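Local coordinates for protein 2-C-methyl-D-erythritol 4-phosphate cytidylyltransferase (Thermus thermophilus HB8, PDB 2PX7) that probably catalyses the transfer of a cytidylyl group from CTP to 2-C-methyl-D-erythritol 4-phosphate in isoprenoid biosynthesis, at residues M24-G34 with L100-V114; A65-E77 with G81-R93. All coordinates share one frame; numbering follows the deposited sequence.

How the interactions relate
Interactions 1 and 2 make a worked example of how a Rossmann-like sheet is built from neighbouring parallel pairs. Interaction 1 joins strands 27-31 and 108-111, interaction 2 strands 67-72 and 85-88; their centres lie about 10 Å apart, and strands 27-31 and 67-72 are neighbours. The seam between the pairs probably includes hydrogen bonds from Val28 N to Glu67 O (2.7 Å) and from Leu69 N to Val28 O (2.8 Å). Helix 93-103 follows strand 85-88 and leads into strand 108-111, so the chain passes from one contact to the other. Lys44, a predicted transition-state stabilizer, lies about 5 Å from Val114 of interaction 1 and about 8 Å from Leu72 of interaction 2, between side chains.

Interaction 1 (M24-G34 with L100-V114); sequences MEVSVLIPAAG and LLEAASLPLVLVHDV
Over one face of the Ile30-Pro31 peptide group sits the CD1 methyl of Leu100, 3.5 Å from Ile30 C. The Val26-Ser27 peptide is covered in the same manner by Leu106, whose CD1 stands 3.4 Å from Val26 C. The pyrrolidine of Pro31 meets Val111 nearly at a right angle, with its CD close to the carbonyl oxygen of His112; helix 93-103 packs on this proline too. Ile30 CD1 touches the imidazole-bearing residue at His112 CB (3.8 Å) and not on its ring, which instead meets Phe62 and donates a hydrogen bond through NE2 to Arg116 O.

Between these flat groups runs a regular parallel strand pairing. Leu29 N donates to Leu110 O (2.7 Å, 174° at the hydrogen), while Ser27 O receives Leu110 N and Leu29 O receives His112 N; the bond from Ser27 N to Leu108 O is weak. Leu29 fills the angle between sheet and helix. With CG anti to its carbonyl carbon (chi1 -40°), its CD1 lies 3.9 Å from Leu101 CD1 and 4.1 Å from Val109 CG1, and its body slides past Leu100 in the opposite sense. Toward the predicted active site, close to Lys44, Ala32 CB abuts Val114 CG1 at 3.5 Å, and Ile30 CG2 lies against the same valine.

Helix 93-103 covers Leu29 on this face, as expected where a beta-alpha-beta crossover folds its helix onto the sheet, and helix 175-188 packs on Val111 beside it. Ser27 OG bonds to Glu67, whose same OE1 also takes Ser105 N, so one carboxylate oxygen serves both segments. Main-chain hydrogen bonds thus hold the pair, methyl groups cover peptides at the two ends of strand 27-31, and the buried, mostly apolar side chains are likely to shield those bonds from water.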
loop_
_atom_site.group_PDB
_atom_site.type_symbol
_atom_site.label_atom_id
_atom_site.label_comp_id
_atom_site.label_asym_id
_atom_site.label_seq_id
_atom_site.Cartn_x
_atom_site.Cartn_y
_atom_site.Cartn_z
ATOM N N MET A 24 -30.684 0.547 -10.531
ATOM C CA MET A 24 -29.753 -0.229 -11.425
ATOM C C MET A 24 -28.723 -1.090 -10.668
ATOM O O MET A 24 -28.241 -2.089 -11.211
ATOM C CB MET A 24 -29.033 0.688 -12.417
ATOM C CG MET A 24 -28.432 -0.064 -13.607
ATOM S SD MET A 24 -26.755 0.444 -14.071
ATOM C CE MET A 24 -25.780 -0.284 -12.744
ATOM N N GLU A 25 -28.356 -0.683 -9.450
ATOM C CA GLU A 25 -27.715 -1.595 -8.488
ATOM C C GLU A 25 -28.628 -1.891 -7.282
ATOM O O GLU A 25 -29.667 -2.520 -7.488
ATOM C CB GLU A 25 -26.314 -1.123 -8.084
ATOM C CG GLU A 25 -25.213 -1.482 -9.079
ATOM C CD GLU A 25 -23.826 -1.100 -8.584
ATOM O OE1 GLU A 25 -23.681 -0.073 -7.890
ATOM O OE2 GLU A 25 -22.866 -1.812 -8.898
ATOM N N VAL A 26 -28.238 -1.483 -6.052
ATOM C CA VAL A 26 -28.939 -1.825 -4.728
ATOM C C VAL A 26 -28.579 -0.971 -3.409
ATOM O O VAL A 26 -28.657 0.239 -3.471
ATOM C CB VAL A 26 -29.136 -3.376 -4.496
ATOM C CG1 VAL A 26 -30.469 -3.833 -5.058
ATOM C CG2 VAL A 26 -28.045 -4.211 -5.129
ATOM N N SER A 27 -28.216 -1.533 -2.246
ATOM C CA SER A 27 -28.086 -0.677 -0.993
ATOM C C SER A 27 -26.675 -0.265 -0.386
ATOM O O SER A 27 -25.975 -1.080 0.196
ATOM C CB SER A 27 -28.973 -1.273 0.102
ATOM O OG SER A 27 -29.467 -0.302 1.000
ATOM N N VAL A 28 -26.290 1.011 -0.474
ATOM C CA VAL A 28 -24.916 1.438 -0.135
ATOM C C VAL A 28 -24.824 2.195 1.202
ATOM O O VAL A 28 -25.508 3.203 1.396
ATOM C CB VAL A 28 -24.286 2.313 -1.278
ATOM C CG1 VAL A 28 -22.932 2.822 -0.881
ATOM C CG2 VAL A 28 -24.199 1.537 -2.600
ATOM N N LEU A 29 -23.975 1.715 2.115
ATOM C CA LEU A 29 -23.815 2.366 3.427
ATOM C C LEU A 29 -22.464 3.033 3.530
ATOM O O LEU A 29 -21.441 2.375 3.355
ATOM C CB LEU A 29 -24.010 1.373 4.589
ATOM C CG LEU A 29 -25.129 0.330 4.444
ATOM C CD1 LEU A 29 -25.211 -0.565 5.697
ATOM C CD2 LEU A 29 -26.467 1.025 4.192
ATOM N N ILE A 30 -22.477 4.336 3.813
ATOM C CA ILE A 30 -21.272 5.149 3.956
ATOM C C ILE A 30 -21.110 5.680 5.401
ATOM O O ILE A 30 -21.580 6.781 5.716
ATOM C CB ILE A 30 -21.264 6.349 2.932
ATOM C CG1 ILE A 30 -21.595 5.903 1.485
ATOM C CG2 ILE A 30 -19.993 7.213 3.059
ATOM C CD1 ILE A 30 -20.630 4.856 0.801
ATOM N N PRO A 31 -20.427 4.910 6.279
ATOM C CA PRO A 31 -20.229 5.353 7.674
ATOM C C PRO A 31 -19.165 6.435 7.809
ATOM O O PRO A 31 -18.098 6.167 8.332
ATOM C CB PRO A 31 -19.771 4.068 8.386
ATOM C CG PRO A 31 -19.036 3.274 7.281
ATOM C CD PRO A 31 -19.804 3.589 6.015
ATOM N N ALA A 32 -19.460 7.647 7.353
ATOM C CA ALA A 32 -18.492 8.755 7.349
ATOM C C ALA A 32 -18.607 9.704 8.557
ATOM O O ALA A 32 -18.769 10.921 8.389
ATOM C CB ALA A 32 -18.634 9.551 6.057
ATOM N N ALA A 33 -18.514 9.185 9.772
ATOM C CA ALA A 33 -18.685 10.079 10.921
ATOM C C ALA A 33 -17.381 10.513 11.645
ATOM O O ALA A 33 -17.421 11.181 12.698
ATOM C CB ALA A 33 -19.745 9.544 11.875
ATOM N N GLY A 34 -16.232 10.179 11.052
ATOM C CA GLY A 34 -14.931 10.598 11.587
ATOM C C GLY A 34 -14.768 12.101 11.546
ATOM O O GLY A 34 -15.219 12.742 10.604
ATOM N N LEU A 100 -26.872 3.004 9.983
ATOM C CA LEU A 100 -27.183 2.954 8.558
ATOM C C LEU A 100 -27.907 1.677 8.180
ATOM O O LEU A 100 -28.837 1.698 7.387
ATOM C CB LEU A 100 -25.901 3.105 7.723
ATOM C CG LEU A 100 -25.202 4.459 7.861
ATOM C CD1 LEU A 100 -23.866 4.421 7.138
ATOM C CD2 LEU A 100 -26.093 5.598 7.336
ATOM N N LEU A 101 -27.467 0.567 8.754
ATOM C CA LEU A 101 -28.005 -0.760 8.435
ATOM C C LEU A 101 -29.494 -0.899 8.768
ATOM O O LEU A 101 -30.247 -1.551 8.043
ATOM C CB LEU A 101 -27.206 -1.817 9.203
ATOM C CG LEU A 101 -27.260 -3.297 8.839
ATOM C CD1 LEU A 101 -27.065 -3.537 7.321
ATOM C CD2 LEU A 101 -26.201 -4.018 9.681
ATOM N N GLU A 102 -29.903 -0.282 9.874
ATOM C CA GLU A 102 -31.300 -0.294 10.298
ATOM C C GLU A 102 -32.212 0.357 9.259
ATOM O O GLU A 102 -33.371 -0.042 9.118
ATOM C CB GLU A 102 -31.439 0.417 11.644
ATOM C CG GLU A 102 -32.646 -0.038 12.446
ATOM C CD GLU A 102 -32.710 0.639 13.803
ATOM O OE1 GLU A 102 -31.696 0.568 14.541
ATOM O OE2 GLU A 102 -33.774 1.235 14.118
ATOM N N ALA A 103 -31.666 1.332 8.526
ATOM C CA ALA A 103 -32.389 2.079 7.497
ATOM C C ALA A 103 -32.329 1.451 6.103
ATOM O O ALA A 103 -33.088 1.854 5.219
ATOM C CB ALA A 103 -31.881 3.522 7.440
ATOM N N ALA A 104 -31.436 0.471 5.908
ATOM C CA ALA A 104 -31.257 -0.179 4.602
ATOM C C ALA A 104 -32.556 -0.860 4.141
ATOM O O ALA A 104 -33.187 -1.553 4.925
ATOM C CB ALA A 104 -30.095 -1.189 4.659
ATOM N N SER A 105 -32.959 -0.656 2.881
ATOM C CA SER A 105 -34.233 -1.201 2.400
ATOM C C SER A 105 -34.085 -2.398 1.468
ATOM O O SER A 105 -35.051 -3.149 1.251
ATOM C CB SER A 105 -35.110 -0.102 1.763
ATOM O OG SER A 105 -34.513 0.431 0.594
ATOM N N LEU A 106 -32.869 -2.611 0.965
ATOM C CA LEU A 106 -32.604 -3.656 -0.023
ATOM C C LEU A 106 -31.826 -4.844 0.593
ATOM O O LEU A 106 -31.089 -4.658 1.561
ATOM C CB LEU A 106 -31.890 -3.036 -1.234
ATOM C CG LEU A 106 -32.732 -1.914 -1.880
ATOM C CD1 LEU A 106 -31.873 -0.906 -2.603
ATOM C CD2 LEU A 106 -33.813 -2.481 -2.819
ATOM N N PRO A 107 -32.027 -6.068 0.064
ATOM C CA PRO A 107 -31.445 -7.281 0.658
ATOM C C PRO A 107 -29.945 -7.490 0.441
ATOM O O PRO A 107 -29.385 -8.502 0.901
ATOM C CB PRO A 107 -32.231 -8.410 -0.014
ATOM C CG PRO A 107 -32.605 -7.861 -1.345
ATOM C CD PRO A 107 -32.874 -6.388 -1.106
ATOM N N LEU A 108 -29.311 -6.540 -0.251
ATOM C CA LEU A 108 -27.869 -6.567 -0.470
ATOM C C LEU A 108 -27.271 -5.221 -0.082
ATOM O O LEU A 108 -27.848 -4.179 -0.384
ATOM C CB LEU A 108 -27.568 -6.907 -1.935
ATOM C CG LEU A 108 -26.226 -7.592 -2.164
ATOM C CD1 LEU A 108 -26.310 -9.072 -1.907
ATOM C CD2 LEU A 108 -25.760 -7.340 -3.582
ATOM N N VAL A 109 -26.134 -5.237 0.619
ATOM C CA VAL A 109 -25.487 -3.991 1.039
ATOM C C VAL A 109 -24.037 -3.913 0.606
ATOM O O VAL A 109 -23.342 -4.908 0.609
ATOM C CB VAL A 109 -25.523 -3.731 2.587
ATOM C CG1 VAL A 109 -26.836 -3.205 3.000
ATOM C CG2 VAL A 109 -25.128 -4.996 3.411
ATOM N N LEU A 110 -23.594 -2.702 0.279
ATOM C CA LEU A 110 -22.171 -2.401 0.148
ATOM C C LEU A 110 -21.812 -1.384 1.214
ATOM O O LEU A 110 -22.524 -0.393 1.405
ATOM C CB LEU A 110 -21.843 -1.861 -1.241
ATOM C CG LEU A 110 -22.012 -2.823 -2.431
ATOM C CD1 LEU A 110 -21.932 -2.057 -3.744
ATOM C CD2 LEU A 110 -20.964 -3.968 -2.421
ATOM N N VAL A 111 -20.740 -1.654 1.946
ATOM C CA VAL A 111 -20.289 -0.741 2.981
ATOM C C VAL A 111 -18.922 -0.183 2.565
ATOM O O VAL A 111 -17.994 -0.949 2.283
ATOM C CB VAL A 111 -20.151 -1.447 4.347
ATOM C CG1 VAL A 111 -19.955 -0.407 5.464
ATOM C CG2 VAL A 111 -21.372 -2.342 4.618
ATOM N N HIS A 112 -18.807 1.139 2.533
ATOM C CA HIS A 112 -17.625 1.765 1.972
ATOM C C HIS A 112 -17.048 2.882 2.834
ATOM O O HIS A 112 -17.784 3.693 3.371
ATOM C CB HIS A 112 -17.905 2.269 0.548
ATOM C CG HIS A 112 -16.693 2.818 -0.136
ATOM N ND1 HIS A 112 -15.618 2.030 -0.489
ATOM C CD2 HIS A 112 -16.373 4.081 -0.508
ATOM C CE1 HIS A 112 -14.694 2.782 -1.062
ATOM N NE2 HIS A 112 -15.126 4.032 -1.082
ATOM N N ASP A 113 -15.719 2.880 2.973
ATOM C CA ASP A 113 -14.974 3.931 3.644
ATOM C C ASP A 113 -14.923 5.146 2.762
ATOM O O ASP A 113 -14.434 5.047 1.650
ATOM C CB ASP A 113 -13.520 3.520 3.832
ATOM C CG ASP A 113 -13.344 2.444 4.834
ATOM O OD1 ASP A 113 -14.322 2.099 5.555
ATOM O OD2 ASP A 113 -12.199 1.921 4.901
ATOM N N VAL A 114 -15.380 6.291 3.269
ATOM C CA VAL A 114 -15.373 7.551 2.516
ATOM C C VAL A 114 -13.940 8.066 2.238
ATOM O O VAL A 114 -13.733 8.887 1.344
ATOM C CB VAL A 114 -16.266 8.645 3.233
ATOM C CG1 VAL A 114 -15.518 9.304 4.390
ATOM C CG2 VAL A 114 -16.758 9.694 2.243
#

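Interaction 2 (A65-E77 with G81-R93); sequences AAEVLVALPPGAE and GLGAVFLEGGATR
Val70 and Phe86 stand side by side on one face of the sheet and point the same way, the aromatic ring leaning along the valine so that Val70 CB comes within 3.6 Å of Phe86 CD1. Leu72 approaches that ring from two residues further along the strand and is set obliquely to it, its CD1 also 3.6 Å from Phe86 CD1. Phe86 takes this place because its CG is turned anti to the carbonyl carbon (chi1 -64°). The valine branches divide the work: CG1 of Val70 lies 3.7 Å from Phe86 CE1, whereas CG2 reaches across to Ala84 CB at 3.9 Å. An alanine here removes both branches and would probably open a gap beside Ala84, leaving the phenyl ring freer to turn. Leu55 of helix 54-61 packs against Val70 from the same face.

On the other face, Leu69 and Val85 again run alongside each other, Leu69 CD2 meeting Val85 CB at 3.8 Å; helix 93-103 covers this side through Leu100, which touches Leu69, Ala71 and Leu87. Five main-chain hydrogen bonds join the parallel strands, beginning with Val85 N to Val68 O. In the last, from Gly89 N to Leu72 O (2.8 Å), the donor stands 39° out of the carbonyl plane as the chain leaves the strand. Gly89 passes so near Ala71 CB that a side chain there would be tight.

Beyond the strands, Gly75, in the type II turn from Pro73 to Ala76, donates its N-H to a water that donates in turn to Glu88 OE2 (2.6 Å). The contact thus shades from an apolar patch, in which Phe86 lies against Val70 and Leu72, to a hydrated rim where a water links the Glu88 carboxylate of the main sheet's outermost strand to the Gly75 N-H of the turn.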
loop_
_atom_site.group_PDB
_atom_site.type_symbol
_atom_site.label_atom_id
_atom_site.label_comp_id
_atom_site.label_asym_id
_atom_site.label_seq_id
_atom_site.Cartn_x
_atom_site.Cartn_y
_atom_site.Cartn_z
ATOM N N ALA A 65 -26.337 3.047 -7.735
ATOM C CA ALA A 65 -26.975 2.306 -6.634
ATOM C C ALA A 65 -28.392 2.787 -6.374
ATOM O O ALA A 65 -28.661 3.988 -6.429
ATOM C CB ALA A 65 -26.143 2.405 -5.357
ATOM N N ALA A 66 -29.283 1.852 -6.058
ATOM C CA ALA A 66 -30.687 2.185 -5.807
ATOM C C ALA A 66 -30.876 3.065 -4.554
ATOM O O ALA A 66 -31.782 3.890 -4.506
ATOM C CB ALA A 66 -31.547 0.913 -5.737
ATOM N N GLU A 67 -29.996 2.901 -3.562
ATOM C CA GLU A 67 -30.094 3.618 -2.279
ATOM C C GLU A 67 -28.697 3.851 -1.682
ATOM O O GLU A 67 -27.910 2.907 -1.532
ATOM C CB GLU A 67 -30.968 2.806 -1.314
ATOM C CG GLU A 67 -31.113 3.380 0.091
ATOM C CD GLU A 67 -31.965 2.493 0.998
ATOM O OE1 GLU A 67 -31.542 1.360 1.328
ATOM O OE2 GLU A 67 -33.062 2.944 1.398
ATOM N N VAL A 68 -28.382 5.109 -1.387
ATOM C CA VAL A 68 -27.146 5.472 -0.698
ATOM C C VAL A 68 -27.513 6.107 0.654
ATOM O O VAL A 68 -28.299 7.065 0.720
ATOM C CB VAL A 68 -26.251 6.429 -1.523
ATOM C CG1 VAL A 68 -24.918 6.692 -0.805
ATOM C CG2 VAL A 68 -26.000 5.886 -2.952
ATOM N N LEU A 69 -26.954 5.548 1.724
ATOM C CA LEU A 69 -27.193 6.031 3.086
ATOM C C LEU A 69 -25.868 6.451 3.686
ATOM O O LEU A 69 -24.897 5.687 3.665
ATOM C CB LEU A 69 -27.838 4.929 3.926
ATOM C CG LEU A 69 -29.212 4.418 3.469
ATOM C CD1 LEU A 69 -29.494 3.046 4.030
ATOM C CD2 LEU A 69 -30.333 5.381 3.892
ATOM N N VAL A 70 -25.830 7.672 4.204
ATOM C CA VAL A 70 -24.599 8.293 4.681
ATOM C C VAL A 70 -24.740 8.702 6.143
ATOM O O VAL A 70 -25.751 9.299 6.534
ATOM C CB VAL A 70 -24.234 9.548 3.841
ATOM C CG1 VAL A 70 -22.927 10.201 4.349
ATOM C CG2 VAL A 70 -24.122 9.194 2.355
ATOM N N ALA A 71 -23.718 8.388 6.934
ATOM C CA ALA A 71 -23.646 8.801 8.324
ATOM C C ALA A 71 -22.696 9.975 8.451
ATOM O O ALA A 71 -21.576 9.927 7.927
ATOM C CB ALA A 71 -23.177 7.656 9.196
ATOM N N LEU A 72 -23.134 11.034 9.134
ATOM C CA LEU A 72 -22.271 12.182 9.362
ATOM C C LEU A 72 -22.151 12.496 10.854
ATOM O O LEU A 72 -23.050 12.162 11.627
ATOM C CB LEU A 72 -22.786 13.411 8.592
ATOM C CG LEU A 72 -22.690 13.378 7.065
ATOM C CD1 LEU A 72 -23.320 14.631 6.480
ATOM C CD2 LEU A 72 -21.233 13.218 6.592
ATOM N N PRO A 73 -21.051 13.150 11.267
ATOM C CA PRO A 73 -20.953 13.409 12.701
ATOM C C PRO A 73 -22.117 14.315 13.149
ATOM O O PRO A 73 -22.546 15.171 12.375
ATOM C CB PRO A 73 -19.605 14.126 12.850
ATOM C CG PRO A 73 -18.860 13.868 11.558
ATOM C CD PRO A 73 -19.916 13.713 10.511
ATOM N N PRO A 74 -22.661 14.097 14.369
ATOM C CA PRO A 74 -23.758 14.949 14.842
ATOM C C PRO A 74 -23.373 16.433 14.776
ATOM O O PRO A 74 -22.245 16.793 15.114
ATOM C CB PRO A 74 -23.936 14.502 16.296
ATOM C CG PRO A 74 -23.447 13.071 16.320
ATOM C CD PRO A 74 -22.283 13.075 15.369
ATOM N N GLY A 75 -24.296 17.280 14.327
ATOM C CA GLY A 75 -24.005 18.707 14.171
ATOM C C GLY A 75 -23.531 19.126 12.785
ATOM O O GLY A 75 -23.713 20.279 12.393
ATOM N N ALA A 76 -22.922 18.204 12.039
ATOM C CA ALA A 76 -22.492 18.479 10.657
ATOM C C ALA A 76 -23.691 18.488 9.726
ATOM O O ALA A 76 -24.509 17.561 9.744
ATOM C CB ALA A 76 -21.460 17.459 10.193
ATOM N N GLU A 77 -23.801 19.545 8.921
ATOM C CA GLU A 77 -24.949 19.730 8.035
ATOM C C GLU A 77 -24.795 18.971 6.719
ATOM O O GLU A 77 -23.832 19.193 5.988
ATOM C CB GLU A 77 -25.182 21.222 7.749
ATOM C CG GLU A 77 -26.090 21.926 8.754
ATOM C CD GLU A 77 -27.569 21.787 8.418
ATOM O OE1 GLU A 77 -27.901 21.301 7.304
ATOM O OE2 GLU A 77 -28.407 22.177 9.267
ATOM N N GLY A 81 -28.887 18.500 -2.239
ATOM C CA GLY A 81 -29.103 18.062 -3.617
ATOM C C GLY A 81 -28.319 16.864 -4.111
ATOM O O GLY A 81 -28.306 16.577 -5.312
ATOM N N LEU A 82 -27.664 16.160 -3.193
ATOM C CA LEU A 82 -26.939 14.944 -3.542
ATOM C C LEU A 82 -27.916 13.781 -3.504
ATOM O O LEU A 82 -28.958 13.862 -2.855
ATOM C CB LEU A 82 -25.782 14.720 -2.570
ATOM C CG LEU A 82 -24.860 15.914 -2.304
ATOM C CD1 LEU A 82 -23.948 15.608 -1.128
ATOM C CD2 LEU A 82 -24.041 16.289 -3.543
ATOM N N GLY A 83 -27.606 12.702 -4.208
ATOM C CA GLY A 83 -28.507 11.556 -4.205
ATOM C C GLY A 83 -28.141 10.612 -3.074
ATOM O O GLY A 83 -27.429 9.610 -3.306
ATOM N N ALA A 84 -28.596 10.948 -1.859
ATOM C CA ALA A 84 -28.303 10.178 -0.646
ATOM C C ALA A 84 -29.223 10.574 0.517
ATOM O O ALA A 84 -29.695 11.705 0.584
ATOM C CB ALA A 84 -26.838 10.353 -0.234
ATOM N N VAL A 85 -29.461 9.633 1.429
ATOM C CA VAL A 85 -30.167 9.909 2.688
ATOM C C VAL A 85 -29.150 9.958 3.838
ATOM O O VAL A 85 -28.273 9.110 3.920
ATOM C CB VAL A 85 -31.312 8.882 2.927
ATOM C CG1 VAL A 85 -31.880 8.985 4.348
ATOM C CG2 VAL A 85 -32.429 9.073 1.873
ATOM N N PHE A 86 -29.254 10.977 4.691
ATOM C CA PHE A 86 -28.278 11.233 5.755
ATOM C C PHE A 86 -28.833 10.979 7.157
ATOM O O PHE A 86 -29.999 11.261 7.428
ATOM C CB PHE A 86 -27.762 12.671 5.671
ATOM C CG PHE A 86 -27.009 12.970 4.406
ATOM C CD1 PHE A 86 -25.623 12.859 4.369
ATOM C CD2 PHE A 86 -27.686 13.354 3.248
ATOM C CE1 PHE A 86 -24.917 13.124 3.195
ATOM C CE2 PHE A 86 -26.991 13.631 2.060
ATOM C CZ PHE A 86 -25.602 13.510 2.034
ATOM N N LEU A 87 -27.991 10.439 8.035
ATOM C CA LEU A 87 -28.321 10.280 9.451
ATOM C C LEU A 87 -27.090 10.643 10.270
ATOM O O LEU A 87 -25.997 10.804 9.713
ATOM C CB LEU A 87 -28.725 8.839 9.800
ATOM C CG LEU A 87 -29.046 7.656 8.888
ATOM C CD1 LEU A 87 -29.349 6.441 9.747
ATOM C CD2 LEU A 87 -30.235 7.918 7.963
ATOM N N GLU A 88 -27.269 10.764 11.583
ATOM C CA GLU A 88 -26.160 11.059 12.483
ATOM C C GLU A 88 -25.441 9.762 12.820
ATOM O O GLU A 88 -26.077 8.775 13.198
ATOM C CB GLU A 88 -26.648 11.742 13.764
ATOM C CG GLU A 88 -27.475 12.992 13.510
ATOM C CD GLU A 88 -27.844 13.744 14.772
ATOM O OE1 GLU A 88 -28.124 13.123 15.828
ATOM O OE2 GLU A 88 -27.845 14.989 14.694
ATOM N N GLY A 89 -24.125 9.761 12.645
ATOM C CA GLY A 89 -23.303 8.607 12.997
ATOM C C GLY A 89 -22.993 8.530 14.483
ATOM O O GLY A 89 -23.216 9.499 15.240
ATOM N N GLY A 90 -22.481 7.372 14.908
ATOM C CA GLY A 90 -22.045 7.185 16.281
ATOM C C GLY A 90 -20.596 7.555 16.469
ATOM O O GLY A 90 -19.962 8.131 15.576
ATOM N N ALA A 91 -20.060 7.217 17.644
ATOM C CA ALA A 91 -18.678 7.553 18.000
ATOM C C ALA A 91 -17.661 6.730 17.210
ATOM O O ALA A 91 -16.524 7.167 17.016
ATOM C CB ALA A 91 -18.458 7.363 19.499
ATOM N N THR A 92 -18.076 5.543 16.758
ATOM C CA THR A 92 -17.204 4.661 15.974
ATOM C C THR A 92 -17.835 4.341 14.623
ATOM O O THR A 92 -19.055 4.383 14.487
ATOM C CB THR A 92 -16.917 3.337 16.720
ATOM O OG1 THR A 92 -18.148 2.652 16.987
ATOM C CG2 THR A 92 -16.177 3.599 18.049
ATOM N N ARG A 93 -16.995 4.034 13.634
ATOM C CA ARG A 93 -17.423 3.601 12.308
ATOM C C ARG A 93 -18.429 2.462 12.435
ATOM O O ARG A 93 -19.475 2.483 11.807
ATOM C CB ARG A 93 -16.206 3.188 11.460
ATOM C CG ARG A 93 -16.504 2.707 10.027
ATOM C CD ARG A 93 -15.306 1.858 9.496
ATOM N NE ARG A 93 -15.410 1.442 8.086
ATOM C CZ ARG A 93 -16.054 0.348 7.647
ATOM N NH1 ARG A 93 -16.696 -0.450 8.504
ATOM N NH2 ARG A 93 -16.068 0.047 6.351
HETATM O O HOH W 1 -26.570 16.668 13.089
#